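Local coordinates for cell division control protein Cdc48 (Mycobacterium smegmatis, PDB 5E7P), which probably binds and hydrolyses ATP as a Cdc48-like ATPase of the AAA family, at residues D588-R593 and D604-S609. Sequence-based numbering, arbitrary orientation.
Sequences DALAPR and DKVVAS
Val606 and Val607, neighbours on helix 602-617, pack against Leu590 and Ala591, where the short helix 587-590 gives way to a loop. The contact is apolar; no hydrogen bond joins the two segments. Leu590 reaches out with one methyl, and its CD2 lies 4.0 Å from CG1 of Val606. The two side chains cross at about a right angle, and a single methyl of each makes the contact. With chi1 at 172°, Val606 turns CG1, the branch anti to its backbone N, to Leu590. The same methyl also rests 3.9 Å from the carbonyl O of Leu590. Val607 has the same rotamer but uses its other branch. Its CG2, anti to the carbonyl carbon, comes 3.8 Å from CA of Ala591 and 3.9 Å from its CB. The CA atoms of Ala591 and Val607 are 5.5 Å apart, a close approach consistent with the small Ala591 side chain. Ala591 is the first residue past helix 587-590 to leave helical backbone angles, and its backbone is hydrogen-bonded to Asp636. Leu610, one turn beyond Val606, also touches the side chains of Leu590 and Ala591. Val606 also touches Met556 and Val567, from two other helices. The arrangement is mostly buried apolar packing within the second AAA module, away from the ADP sites. It joins the segment after strand 580-585 to the helix before strand 623-629, in the alpha/beta P-loop NTPase fold.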
ATOM      1  N   ASP A 588      -5.135  24.012   1.138  1.00 46.37           N
ATOM      2  CA  ASP A 588      -6.072  25.133   1.166  1.00 49.74           C
ATOM      3  C   ASP A 588      -7.351  24.798   1.937  1.00 52.58           C
ATOM      4  O   ASP A 588      -7.956  25.670   2.563  1.00 54.93           O
ATOM      5  CB  ASP A 588      -6.413  25.601  -0.251  1.00 51.29           C
ATOM      6  CG  ASP A 588      -6.941  24.480  -1.127  1.00 52.18           C
ATOM      7  OD1 ASP A 588      -6.269  23.431  -1.230  1.00 50.04           O
ATOM      8  OD2 ASP A 588      -8.034  24.650  -1.708  1.00 54.45           O
ATOM      9  N   ALA A 589      -7.761  23.534   1.890  1.00 52.62           N
ATOM     10  CA  ALA A 589      -8.942  23.099   2.628  1.00 54.54           C
ATOM     11  C   ALA A 589      -8.607  22.932   4.107  1.00 54.83           C
ATOM     12  O   ALA A 589      -9.426  23.217   4.978  1.00 57.13           O
ATOM     13  CB  ALA A 589      -9.484  21.800   2.053  1.00 54.02           C
ATOM     14  N   LEU A 590      -7.391  22.472   4.378  1.00 53.02           N
ATOM     15  CA  LEU A 590      -6.942  22.252   5.746  1.00 53.22           C
ATOM     16  C   LEU A 590      -6.747  23.581   6.471  1.00 54.60           C
ATOM     17  O   LEU A 590      -7.009  23.687   7.670  1.00 56.60           O
ATOM     18  CB  LEU A 590      -5.642  21.446   5.749  1.00 52.23           C
ATOM     19  CG  LEU A 590      -5.403  20.461   6.898  1.00 54.54           C
ATOM     20  CD1 LEU A 590      -4.339  19.448   6.505  1.00 52.86           C
ATOM     21  CD2 LEU A 590      -5.001  21.182   8.172  1.00 57.85           C
ATOM     22  N   ALA A 591      -6.291  24.594   5.738  1.00 52.37           N
ATOM     23  CA  ALA A 591      -6.059  25.913   6.321  1.00 51.01           C
ATOM     24  C   ALA A 591      -6.470  27.050   5.386  1.00 50.58           C
ATOM     25  O   ALA A 591      -5.617  27.716   4.800  1.00 50.01           O
ATOM     26  CB  ALA A 591      -4.601  26.063   6.731  1.00 49.00           C
ATOM     27  N   PRO A 592      -7.785  27.275   5.246  1.00 51.81           N
ATOM     28  CA  PRO A 592      -8.290  28.353   4.391  1.00 52.96           C
ATOM     29  C   PRO A 592      -8.147  29.716   5.062  1.00 53.76           C
ATOM     30  O   PRO A 592      -7.863  29.787   6.258  1.00 54.25           O
ATOM     31  CB  PRO A 592      -9.768  27.999   4.235  1.00 54.24           C
ATOM     32  CG  PRO A 592     -10.106  27.313   5.512  1.00 54.71           C
ATOM     33  CD  PRO A 592      -8.880  26.526   5.891  1.00 52.56           C
ATOM     34  N   ARG A 593      -8.338  30.783   4.294  1.00 53.77           N
ATOM     35  CA  ARG A 593      -8.254  32.133   4.834  1.00 54.77           C
ATOM     36  C   ARG A 593      -9.371  32.384   5.839  1.00 57.02           C
ATOM     37  O   ARG A 593     -10.467  31.837   5.713  1.00 56.12           O
ATOM     38  CB  ARG A 593      -8.313  33.172   3.712  1.00 55.56           C
ATOM     39  CG  ARG A 593      -7.032  33.293   2.907  1.00 55.07           C
ATOM     40  CD  ARG A 593      -7.199  34.261   1.747  1.00 57.22           C
ATOM     41  NE  ARG A 593      -5.955  34.444   1.004  1.00 56.76           N
ATOM     42  CZ  ARG A 593      -5.094  35.435   1.217  1.00 56.91           C
ATOM     43  NH1 ARG A 593      -5.344  36.345   2.149  1.00 57.90           N
ATOM     44  NH2 ARG A 593      -3.986  35.518   0.492  1.00 55.49           N
ATOM     45  N   ASP A 604     -10.548  27.653  13.149  1.00 49.95           N
ATOM     46  CA  ASP A 604      -9.576  28.492  13.843  1.00 51.02           C
ATOM     47  C   ASP A 604      -8.595  27.658  14.657  1.00 49.30           C
ATOM     48  O   ASP A 604      -7.379  27.808  14.523  1.00 46.91           O
ATOM     49  CB  ASP A 604     -10.277  29.495  14.763  1.00 56.35           C
ATOM     50  CG  ASP A 604     -11.027  30.568  13.996  1.00 61.92           C
ATOM     51  OD1 ASP A 604     -10.644  30.851  12.840  1.00 62.79           O
ATOM     52  OD2 ASP A 604     -11.996  31.128  14.555  1.00 65.16           O
ATOM     53  N   LYS A 605      -9.134  26.781  15.498  1.00 49.28           N
ATOM     54  CA  LYS A 605      -8.316  25.922  16.346  1.00 48.26           C
ATOM     55  C   LYS A 605      -7.399  25.019  15.526  1.00 45.25           C
ATOM     56  O   LYS A 605      -6.256  24.778  15.911  1.00 43.91           O
ATOM     57  CB  LYS A 605      -9.200  25.080  17.270  1.00 49.43           C
ATOM     58  CG  LYS A 605     -10.035  25.899  18.236  1.00 52.74           C
ATOM     59  CD  LYS A 605     -11.259  25.121  18.698  1.00 55.55           C
ATOM     60  CE  LYS A 605     -12.279  26.035  19.369  1.00 58.33           C
ATOM     61  NZ  LYS A 605     -13.646  25.434  19.377  1.00 59.00           N
ATOM     62  N   VAL A 606      -7.902  24.525  14.398  1.00 43.55           N
ATOM     63  CA  VAL A 606      -7.111  23.665  13.520  1.00 42.08           C
ATOM     64  C   VAL A 606      -5.919  24.419  12.934  1.00 41.58           C
ATOM     65  O   VAL A 606      -4.782  23.949  13.002  1.00 40.46           O
ATOM     66  CB  VAL A 606      -7.961  23.078  12.371  1.00 40.12           C
ATOM     67  CG1 VAL A 606      -7.077  22.362  11.372  1.00 35.16           C
ATOM     68  CG2 VAL A 606      -9.018  22.130  12.915  1.00 42.78           C
ATOM     69  N   VAL A 607      -6.191  25.591  12.367  1.00 41.28           N
ATOM     70  CA  VAL A 607      -5.150  26.424  11.769  1.00 38.41           C
ATOM     71  C   VAL A 607      -4.107  26.859  12.803  1.00 39.75           C
ATOM     72  O   VAL A 607      -2.901  26.752  12.564  1.00 40.59           O
ATOM     73  CB  VAL A 607      -5.752  27.663  11.075  1.00 36.07           C
ATOM     74  CG1 VAL A 607      -4.656  28.614  10.636  1.00 34.24           C
ATOM     75  CG2 VAL A 607      -6.610  27.244   9.891  1.00 35.16           C
ATOM     76  N   ALA A 608      -4.577  27.342  13.950  1.00 38.97           N
ATOM     77  CA  ALA A 608      -3.683  27.750  15.030  1.00 39.54           C
ATOM     78  C   ALA A 608      -2.839  26.572  15.503  1.00 40.05           C
ATOM     79  O   ALA A 608      -1.650  26.721  15.793  1.00 39.64           O
ATOM     80  CB  ALA A 608      -4.473  28.342  16.189  1.00 40.33           C
ATOM     81  N   SER A 609      -3.460  25.399  15.574  1.00 41.87           N
ATOM     82  CA  SER A 609      -2.745  24.185  15.943  1.00 43.63           C
ATOM     83  C   SER A 609      -1.742  23.825  14.854  1.00 40.41           C
ATOM     84  O   SER A 609      -0.634  23.375  15.141  1.00 40.38           O
ATOM     85  CB  SER A 609      -3.719  23.026  16.166  1.00 46.95           C
ATOM     86  OG  SER A 609      -3.032  21.853  16.564  1.00 48.49           O
TER